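Local coordinates for beta-fructofuranosidase (Arthrobacter, PDB 3WPU), which belongs to the levansucrase/invertase family of the beta-fructosidase clan, a family of carbohydrate-active proteins with a five-bladed beta-propeller fold, at residues N86-G92 with A486-T492; W78-E83 with W163-V169; T14-Y18 with V374-I378. One frame throughout, in Å; residues are numbered along the deposited sequence.

Contact 1. Residues N86-G92 with A486-T492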
loop_
_atom_site.group_PDB
_atom_site.type_symbol
_atom_site.label_atom_id
_atom_site.label_comp_id
_atom_site.label_asym_id
_atom_site.label_seq_id
_atom_site.Cartn_x
_atom_site.Cartn_y
_atom_site.Cartn_z
ATOM N N ASN A 86 -8.632 3.342 10.573
ATOM C CA ASN A 86 -8.365 2.643 11.814
ATOM C C ASN A 86 -8.315 1.158 11.512
ATOM O O ASN A 86 -8.993 0.696 10.579
ATOM C CB ASN A 86 -9.466 2.890 12.834
ATOM C CG ASN A 86 -9.512 4.313 13.289
ATOM O OD1 ASN A 86 -8.504 4.860 13.707
ATOM N ND2 ASN A 86 -10.698 4.939 13.201
ATOM N N GLN A 87 -7.483 0.446 12.268
ATOM C CA GLN A 87 -7.232 -0.971 12.069
ATOM C C GLN A 87 -7.906 -1.805 13.151
ATOM O O GLN A 87 -7.845 -1.470 14.342
ATOM C CB GLN A 87 -5.719 -1.229 11.993
ATOM C CG GLN A 87 -5.101 -0.386 10.882
ATOM C CD GLN A 87 -3.626 -0.575 10.616
ATOM O OE1 GLN A 87 -3.102 -0.022 9.629
ATOM N NE2 GLN A 87 -2.955 -1.357 11.435
ATOM N N TYR A 88 -8.542 -2.899 12.723
ATOM C CA TYR A 88 -9.457 -3.652 13.571
ATOM C C TYR A 88 -9.098 -5.087 13.953
ATOM O O TYR A 88 -8.575 -5.868 13.151
ATOM C CB TYR A 88 -10.818 -3.701 12.908
ATOM C CG TYR A 88 -11.591 -2.427 13.057
ATOM C CD1 TYR A 88 -11.269 -1.312 12.301
ATOM C CD2 TYR A 88 -12.648 -2.336 13.957
ATOM C CE1 TYR A 88 -11.959 -0.133 12.439
ATOM C CE2 TYR A 88 -13.352 -1.150 14.106
ATOM C CZ TYR A 88 -12.991 -0.045 13.354
ATOM O OH TYR A 88 -13.683 1.141 13.461
ATOM N N SER A 89 -9.438 -5.419 15.201
ATOM C CA SER A 89 -9.612 -6.796 15.634
ATOM C C SER A 89 -11.110 -7.057 15.642
ATOM O O SER A 89 -11.900 -6.111 15.761
ATOM C CB SER A 89 -8.996 -7.016 17.024
ATOM O OG SER A 89 -9.696 -6.269 17.999
ATOM N N VAL A 90 -11.500 -8.326 15.523
ATOM C CA VAL A 90 -12.910 -8.744 15.606
ATOM C C VAL A 90 -13.015 -9.855 16.647
ATOM O O VAL A 90 -12.319 -10.876 16.576
ATOM C CB VAL A 90 -13.483 -9.238 14.251
ATOM C CG1 VAL A 90 -14.971 -9.565 14.390
ATOM C CG2 VAL A 90 -13.293 -8.190 13.157
ATOM N N ASN A 91 -13.842 -9.633 17.661
ATOM C CA ASN A 91 -14.021 -10.600 18.728
ATOM C C ASN A 91 -12.720 -11.204 19.249
ATOM O O ASN A 91 -12.622 -12.405 19.454
ATOM C CB ASN A 91 -15.037 -11.651 18.300
ATOM C CG ASN A 91 -16.440 -11.081 18.234
ATOM O OD1 ASN A 91 -16.631 -9.887 18.398
ATOM N ND2 ASN A 91 -17.422 -11.931 17.994
ATOM N N GLY A 92 -11.740 -10.331 19.480
ATOM C CA GLY A 92 -10.497 -10.691 20.119
ATOM C C GLY A 92 -9.382 -11.089 19.188
ATOM O O GLY A 92 -8.324 -11.490 19.657
ATOM N N ALA A 486 -4.001 -3.533 15.748
ATOM C CA ALA A 486 -5.348 -2.956 15.707
ATOM C C ALA A 486 -5.440 -1.857 16.758
ATOM O O ALA A 486 -5.004 -2.057 17.890
ATOM C CB ALA A 486 -6.385 -4.030 15.971
ATOM N N ASN A 487 -5.998 -0.704 16.385
ATOM C CA ASN A 487 -6.294 0.354 17.354
ATOM C C ASN A 487 -7.787 0.485 17.634
ATOM O O ASN A 487 -8.191 1.268 18.491
ATOM C CB ASN A 487 -5.699 1.701 16.908
ATOM C CG ASN A 487 -6.274 2.185 15.602
ATOM O OD1 ASN A 487 -6.178 1.501 14.577
ATOM N ND2 ASN A 487 -6.872 3.371 15.616
ATOM N N LYS A 488 -8.601 -0.306 16.946
ATOM C CA LYS A 488 -10.027 -0.403 17.258
ATOM C C LYS A 488 -10.379 -1.875 17.373
ATOM O O LYS A 488 -9.780 -2.721 16.724
ATOM C CB LYS A 488 -10.883 0.260 16.190
ATOM C CG LYS A 488 -10.630 1.748 16.029
ATOM C CD LYS A 488 -11.080 2.567 17.227
ATOM C CE LYS A 488 -10.958 4.058 16.940
ATOM N NZ LYS A 488 -11.171 4.875 18.172
ATOM N N HIS A 489 -11.350 -2.168 18.218
ATOM C CA HIS A 489 -11.714 -3.542 18.536
ATOM C C HIS A 489 -13.202 -3.710 18.418
ATOM O O HIS A 489 -13.963 -3.113 19.183
ATOM C CB HIS A 489 -11.234 -3.866 19.945
ATOM C CG HIS A 489 -9.804 -3.509 20.140
ATOM N ND1 HIS A 489 -8.772 -4.313 19.693
ATOM C CD2 HIS A 489 -9.231 -2.380 20.614
ATOM C CE1 HIS A 489 -7.622 -3.714 19.948
ATOM N NE2 HIS A 489 -7.873 -2.539 20.496
ATOM N N LEU A 490 -13.603 -4.506 17.433
ATOM C CA LEU A 490 -14.999 -4.785 17.187
ATOM C C LEU A 490 -15.421 -5.965 18.045
ATOM O O LEU A 490 -14.736 -7.001 18.100
ATOM C CB LEU A 490 -15.216 -5.093 15.698
ATOM C CG LEU A 490 -16.653 -5.387 15.277
ATOM C CD1 LEU A 490 -17.567 -4.213 15.591
ATOM C CD2 LEU A 490 -16.727 -5.714 13.795
ATOM N N PHE A 491 -16.546 -5.791 18.742
ATOM C CA PHE A 491 -17.190 -6.882 19.451
ATOM C C PHE A 491 -18.583 -7.015 18.878
ATOM O O PHE A 491 -19.349 -6.056 18.907
ATOM C CB PHE A 491 -17.218 -6.586 20.942
ATOM C CG PHE A 491 -15.864 -6.519 21.552
ATOM C CD1 PHE A 491 -15.068 -7.657 21.588
ATOM C CD2 PHE A 491 -15.367 -5.336 22.071
ATOM C CE1 PHE A 491 -13.796 -7.610 22.147
ATOM C CE2 PHE A 491 -14.102 -5.285 22.633
ATOM C CZ PHE A 491 -13.317 -6.423 22.669
ATOM N N THR A 492 -18.879 -8.176 18.302
ATOM C CA THR A 492 -20.094 -8.362 17.513
ATOM C C THR A 492 -20.668 -9.776 17.710
ATOM O O THR A 492 -19.934 -10.759 17.826
ATOM C CB THR A 492 -19.831 -8.071 16.018
ATOM O OG1 THR A 492 -21.046 -8.183 15.264
ATOM C CG2 THR A 492 -18.788 -9.022 15.440
HETATM O O HOH W 1 -11.914 -7.392 19.142
#

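Contact 2. Residues W78-E83 with W163-V169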
loop_
_atom_site.group_PDB
_atom_site.type_symbol
_atom_site.label_atom_id
_atom_site.label_comp_id
_atom_site.label_asym_id
_atom_site.label_seq_id
_atom_site.Cartn_x
_atom_site.Cartn_y
_atom_site.Cartn_z
ATOM N N TRP A 78 -2.534 -6.157 3.974
ATOM C CA TRP A 78 -3.378 -5.081 4.508
ATOM C C TRP A 78 -4.228 -5.494 5.704
ATOM O O TRP A 78 -4.672 -6.643 5.818
ATOM C CB TRP A 78 -4.259 -4.457 3.437
ATOM C CG TRP A 78 -5.164 -5.391 2.671
ATOM C CD1 TRP A 78 -6.487 -5.625 2.900
ATOM C CD2 TRP A 78 -4.813 -6.157 1.519
ATOM N NE1 TRP A 78 -6.989 -6.497 1.953
ATOM C CE2 TRP A 78 -5.966 -6.856 1.107
ATOM C CE3 TRP A 78 -3.611 -6.357 0.816
ATOM C CZ2 TRP A 78 -5.962 -7.726 0.004
ATOM C CZ3 TRP A 78 -3.617 -7.192 -0.279
ATOM C CH2 TRP A 78 -4.780 -7.904 -0.654
ATOM N N PRO A 79 -4.491 -4.519 6.599
ATOM C CA PRO A 79 -5.337 -4.761 7.769
ATOM C C PRO A 79 -6.826 -4.622 7.428
ATOM O O PRO A 79 -7.175 -4.270 6.319
ATOM C CB PRO A 79 -4.910 -3.635 8.724
ATOM C CG PRO A 79 -4.598 -2.509 7.810
ATOM C CD PRO A 79 -3.968 -3.143 6.584
ATOM N N LEU A 80 -7.671 -4.917 8.397
ATOM C CA LEU A 80 -9.085 -4.631 8.307
ATOM C C LEU A 80 -9.284 -3.192 8.785
ATOM O O LEU A 80 -8.812 -2.829 9.876
ATOM C CB LEU A 80 -9.818 -5.598 9.212
ATOM C CG LEU A 80 -11.298 -5.775 9.087
ATOM C CD1 LEU A 80 -11.689 -5.908 7.613
ATOM C CD2 LEU A 80 -11.660 -7.031 9.891
ATOM N N THR A 81 -9.976 -2.375 7.988
ATOM C CA THR A 81 -10.071 -0.960 8.265
ATOM C C THR A 81 -11.488 -0.453 8.256
ATOM O O THR A 81 -12.378 -1.093 7.725
ATOM C CB THR A 81 -9.261 -0.133 7.249
ATOM O OG1 THR A 81 -9.661 -0.452 5.904
ATOM C CG2 THR A 81 -7.778 -0.437 7.393
ATOM N N ASP A 82 -11.650 0.721 8.841
ATOM C CA ASP A 82 -12.879 1.498 8.662
ATOM C C ASP A 82 -12.638 2.660 7.710
ATOM O O ASP A 82 -11.621 2.729 7.027
ATOM C CB ASP A 82 -13.434 1.919 10.028
ATOM C CG ASP A 82 -12.532 2.887 10.772
ATOM O OD1 ASP A 82 -11.620 3.477 10.156
ATOM O OD2 ASP A 82 -12.752 3.096 12.003
ATOM N N GLU A 83 -13.586 3.590 7.641
ATOM C CA GLU A 83 -13.489 4.687 6.690
ATOM C C GLU A 83 -12.416 5.720 7.031
ATOM O O GLU A 83 -12.103 6.583 6.211
ATOM C CB GLU A 83 -14.848 5.374 6.552
ATOM C CG GLU A 83 -15.243 6.231 7.737
ATOM C CD GLU A 83 -15.903 5.477 8.884
ATOM O OE1 GLU A 83 -15.813 4.230 8.962
ATOM O OE2 GLU A 83 -16.522 6.159 9.728
ATOM N N TRP A 163 -4.786 -9.738 -6.907
ATOM C CA TRP A 163 -3.751 -8.776 -6.540
ATOM C C TRP A 163 -4.293 -7.813 -5.450
ATOM O O TRP A 163 -5.436 -7.981 -5.012
ATOM C CB TRP A 163 -3.253 -8.094 -7.818
ATOM C CG TRP A 163 -2.268 -8.910 -8.650
ATOM C CD1 TRP A 163 -1.811 -10.174 -8.408
ATOM C CD2 TRP A 163 -1.657 -8.479 -9.859
ATOM N NE1 TRP A 163 -0.914 -10.547 -9.399
ATOM C CE2 TRP A 163 -0.801 -9.521 -10.301
ATOM C CE3 TRP A 163 -1.708 -7.298 -10.593
ATOM C CZ2 TRP A 163 -0.039 -9.410 -11.477
ATOM C CZ3 TRP A 163 -0.929 -7.182 -11.764
ATOM C CH2 TRP A 163 -0.104 -8.236 -12.182
ATOM N N SER A 164 -3.503 -6.801 -5.050
ATOM C CA SER A 164 -3.680 -6.048 -3.805
ATOM C C SER A 164 -4.934 -5.198 -3.797
ATOM O O SER A 164 -5.453 -4.833 -4.827
ATOM C CB SER A 164 -2.480 -5.111 -3.540
ATOM O OG SER A 164 -2.454 -4.672 -2.188
ATOM N N GLY A 165 -5.373 -4.892 -2.597
ATOM C CA GLY A 165 -6.455 -3.942 -2.389
ATOM C C GLY A 165 -6.484 -3.527 -0.937
ATOM O O GLY A 165 -5.474 -3.057 -0.386
ATOM N N SER A 166 -7.662 -3.650 -0.325
ATOM C CA SER A 166 -7.939 -3.192 1.032
ATOM C C SER A 166 -9.201 -3.920 1.520
ATOM O O SER A 166 -9.866 -4.616 0.732
ATOM C CB SER A 166 -8.169 -1.677 1.058
ATOM O OG SER A 166 -9.105 -1.321 0.062
ATOM N N ALA A 167 -9.563 -3.754 2.794
ATOM C CA ALA A 167 -10.694 -4.495 3.359
ATOM C C ALA A 167 -11.387 -3.667 4.423
ATOM O O ALA A 167 -10.751 -3.235 5.379
ATOM C CB ALA A 167 -10.236 -5.823 3.935
ATOM N N ARG A 168 -12.663 -3.381 4.193
ATOM C CA ARG A 168 -13.458 -2.558 5.085
ATOM C C ARG A 168 -14.352 -3.428 5.957
ATOM O O ARG A 168 -15.029 -4.335 5.447
ATOM C CB ARG A 168 -14.306 -1.596 4.251
ATOM C CG ARG A 168 -13.492 -0.548 3.510
ATOM C CD ARG A 168 -13.064 0.565 4.450
ATOM N NE ARG A 168 -14.263 1.212 4.977
ATOM C CZ ARG A 168 -14.928 2.204 4.391
ATOM N NH1 ARG A 168 -14.493 2.780 3.273
ATOM N NH2 ARG A 168 -16.048 2.642 4.970
ATOM N N VAL A 169 -14.359 -3.174 7.262
ATOM C CA VAL A 169 -15.145 -3.998 8.184
ATOM C C VAL A 169 -16.402 -3.246 8.569
ATOM O O VAL A 169 -16.384 -2.042 8.626
ATOM C CB VAL A 169 -14.325 -4.408 9.426
ATOM C CG1 VAL A 169 -13.904 -3.215 10.264
ATOM C CG2 VAL A 169 -15.041 -5.474 10.249
HETATM O O HOH W 2 -7.928 -2.297 4.529
HETATM O O HOH W 3 -17.257 2.439 7.745
#

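Contact 3. Residues T14-Y18 with V374-I378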
loop_
_atom_site.group_PDB
_atom_site.type_symbol
_atom_site.label_atom_id
_atom_site.label_comp_id
_atom_site.label_asym_id
_atom_site.label_seq_id
_atom_site.Cartn_x
_atom_site.Cartn_y
_atom_site.Cartn_z
ATOM N N THR A 14 1.398 24.700 -4.506
ATOM C CA THR A 14 0.639 25.542 -3.587
ATOM C C THR A 14 -0.146 24.816 -2.516
ATOM O O THR A 14 -0.634 25.455 -1.584
ATOM C CB THR A 14 -0.374 26.388 -4.374
ATOM O OG1 THR A 14 -1.400 25.544 -4.883
ATOM C CG2 THR A 14 0.300 27.080 -5.541
ATOM N N GLN A 15 -0.312 23.498 -2.670
ATOM C CA GLN A 15 -1.183 22.677 -1.818
ATOM C C GLN A 15 -2.668 23.020 -1.887
ATOM O O GLN A 15 -3.449 22.471 -1.124
ATOM C CB GLN A 15 -0.708 22.687 -0.365
ATOM C CG GLN A 15 0.678 22.070 -0.200
ATOM C CD GLN A 15 1.048 21.899 1.248
ATOM O OE1 GLN A 15 0.241 21.421 2.060
ATOM N NE2 GLN A 15 2.272 22.291 1.596
ATOM N N GLN A 16 -3.044 23.921 -2.788
ATOM C CA GLN A 16 -4.442 24.366 -2.852
ATOM C C GLN A 16 -5.364 23.193 -3.199
ATOM O O GLN A 16 -5.034 22.332 -4.042
ATOM C CB GLN A 16 -4.615 25.529 -3.836
ATOM C CG GLN A 16 -4.459 25.202 -5.301
ATOM C CD GLN A 16 -4.297 26.461 -6.142
ATOM O OE1 GLN A 16 -5.284 27.166 -6.406
ATOM N NE2 GLN A 16 -3.058 26.767 -6.548
ATOM N N ALA A 17 -6.500 23.154 -2.523
ATOM C CA ALA A 17 -7.505 22.113 -2.719
ATOM C C ALA A 17 -8.441 22.435 -3.859
ATOM O O ALA A 17 -8.774 23.603 -4.115
ATOM C CB ALA A 17 -8.328 21.932 -1.452
ATOM N N TYR A 18 -8.910 21.376 -4.504
ATOM C CA TYR A 18 -9.937 21.441 -5.521
ATOM C C TYR A 18 -11.065 20.480 -5.120
ATOM O O TYR A 18 -10.920 19.693 -4.168
ATOM C CB TYR A 18 -9.352 21.046 -6.875
ATOM C CG TYR A 18 -8.247 21.958 -7.359
ATOM C CD1 TYR A 18 -8.506 22.949 -8.300
ATOM C CD2 TYR A 18 -6.960 21.854 -6.866
ATOM C CE1 TYR A 18 -7.502 23.791 -8.745
ATOM C CE2 TYR A 18 -5.950 22.696 -7.301
ATOM C CZ TYR A 18 -6.228 23.664 -8.240
ATOM O OH TYR A 18 -5.242 24.521 -8.678
ATOM N N VAL A 374 1.746 16.073 0.101
ATOM C CA VAL A 374 0.802 16.631 1.054
ATOM C C VAL A 374 0.080 17.820 0.464
ATOM O O VAL A 374 0.652 18.594 -0.290
ATOM C CB VAL A 374 1.522 17.034 2.369
ATOM C CG1 VAL A 374 2.547 18.146 2.178
ATOM C CG2 VAL A 374 0.497 17.377 3.437
ATOM N N GLY A 375 -1.189 17.956 0.836
ATOM C CA GLY A 375 -1.923 19.126 0.382
ATOM C C GLY A 375 -3.136 19.327 1.220
ATOM O O GLY A 375 -3.378 18.618 2.184
ATOM N N ASP A 376 -3.932 20.314 0.824
ATOM C CA ASP A 376 -5.090 20.708 1.601
ATOM C C ASP A 376 -6.393 19.981 1.284
ATOM O O ASP A 376 -7.418 20.272 1.895
ATOM C CB ASP A 376 -5.296 22.224 1.434
ATOM C CG ASP A 376 -4.239 23.034 2.171
ATOM O OD1 ASP A 376 -3.680 22.548 3.170
ATOM O OD2 ASP A 376 -4.014 24.194 1.779
ATOM N N GLY A 377 -6.365 19.065 0.327
ATOM C CA GLY A 377 -7.523 18.291 -0.083
ATOM C C GLY A 377 -7.068 17.022 -0.762
ATOM O O GLY A 377 -5.889 16.924 -1.172
ATOM N N ILE A 378 -7.975 16.052 -0.893
ATOM C CA ILE A 378 -7.623 14.792 -1.597
ATOM C C ILE A 378 -7.247 15.059 -3.067
ATOM O O ILE A 378 -6.382 14.371 -3.633
ATOM C CB ILE A 378 -8.700 13.696 -1.462
ATOM C CG1 ILE A 378 -10.047 14.134 -2.100
ATOM C CG2 ILE A 378 -8.872 13.385 0.020
ATOM C CD1 ILE A 378 -11.062 13.022 -2.087
HETATM O O HOH W 4 -2.696 26.061 0.127
#

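Contact 1. Residues N86-G92 with A486-T492
Tyr88 to Val90 pair in parallel with Lys488 to Leu490, two neighbouring strands in a mixed beta-sheet of the propeller protein, with short-segment axes 4.6 Å apart. Backbone bonds alternate along them: Lys488 N to Gln87 O, Ser89 N to Lys488 O, Leu490 N to Ser89 O and Asn91 N to Leu490 O. The buried part is dense. On one face Ser89 OG and His489 ND1 are hydrogen-bonded at 2.7 Å, the hydroxyl lying at the edge of the imidazole, whose NE2 is held by Asp502. A water joins Ser89 OG, Gly92 N and Leu490 O. On the other face Lys488 CB lies over the buried Tyr88 ring in a CH-pi contact, 3.6 Å from the centroid. Asn91 leaves the strand in a left-handed conformation, and its amide continues the pairing: OD1 uses a lone pair to accept from Thr492 N at 2.8 Å, while ND2 donates in its own plane to Thr492 O at 2.8 Å, which fixes the rotation of the amide. The opposite end is partly exposed. Here the Lys488 chain bends (chi2 -68°) past Asn86, Lys488 CG 3.6 Å from Asn86 CB, and NZ heads off from the other segment. Asn487 ND2 approaches Asn86 OD1 from above the carbonyl plane, at 2.9 Å. The same Asn487 amide takes a nearly straight bond from the backbone through its oxygen, Gln87 N to OD1 2.9 Å at 170°.

Contact 2. Residues W78-E83 with W163-V169
Trp78 lays one face of its indole along the backbone of Gly165 and Ser166, CD1 coming within 3.4 Å of Ser166 CA, while Ala167 CB sits in plane at the ring edge. With CG set between the backbone N and the carbonyl carbon (chi1 56°), the ring reaches back to the start of Gly165, Trp78 CH2 lying 3.6 Å from Gly165 N. The contact buries Trp78 NE1, which has no hydrogen-bond partner in the model. Further on, strand 72-81 pairs in parallel with strand 159-169 in the mixed propeller sheet: Thr81 N donates to Ala167 O and Val169 N to Thr81 O, each at 2.9 Å. Between Trp78 and this pairing a water spans the strands, bound to Pro79 O, Thr81 OG1 and Ala167 N. Leu80 and Val169 cross at about a right angle and press together, Leu80 CG 3.3 Å from Val169 CB, tighter than a usual carbon contact. Arg168 folds back at chi2 and chi3, placing its guanidinium flat against Glu83, with Glu83 CA 3.6 Å above the plane near its centre. NH1 is hydrogen-bonded to Thr249 OG1. Arg168 NH2 and Glu83 OE1, 4.3 Å apart and with the oxygen well out of the guanidinium plane, are joined by a water rather than a salt bridge.

Contact 3. Residues T14-Y18 with V374-I378
Gln15 and Ala17 carry the touch between the N-terminal loop and Val374 to Gly377, with Thr14 joining through water. At Thr14, OG1 accepts from Gln16 N in an ST turn and also from Gln16 NE2, while the backbone O takes a bond from a water that donates to Asp376 OD2 as well. Gln15 follows in a left-handed backbone conformation (phi 64°), its side chain directed at the end of the strand. Here CG is anti to the carbonyl carbon (chi1 -63°) and the chain runs on extended, so that CG rests 3.5 Å from Val374 O and OE1 lies 3.6 Å from Gly375 CA. Its carbonyl makes the one direct hydrogen bond between the segments: Asp376 N donates to Gln15 O at 2.9 Å, in the carbonyl plane. Asp376 CB packs close beside the same oxygen, at 3.2 Å. Lys348 NZ is shared by the two side chains, in a salt bridge with Asp376 OD1 and a hydrogen bond to Gln15 OE1, which probably balances the aspartate charge. Ala17 then directs its methyl group at the Asp376-Gly377 backbone, CB 3.8 Å from Asp376 O. The loop, which precedes strand 26-27, thus lies at the C-terminal end of strand 369-375, alongside strands 348-355 and 383-384, and backbone bonds from Gln15 and Gln16 to Asp381 and from Tyr18 to Arg379 hold it there.

Along the chain the six segments come in the order 14-18, 78-83, 86-92, 163-169, 374-378 and 486-492. Contacts 1 and 2 have centres 13 Å apart and share one curled mixed sheet. They touch directly where strands 72-81 and 88-90, consecutive in the chain, come together: Tyr88 N is hydrogen-bonded to Leu80 O, and Tyr88 OH to Asp82 OD2. Contact 2 spans 79 residues and contact 1 nearly 400, bringing the late strand 488-493, which pairs on with 496-500, to an early strand of the sheet. Contact 3 sets the N-terminal loop against the end of strand 369-375, in a separate antiparallel sheet, its centre 25 Å from that of contact 2 and 32 Å from that of contact 1.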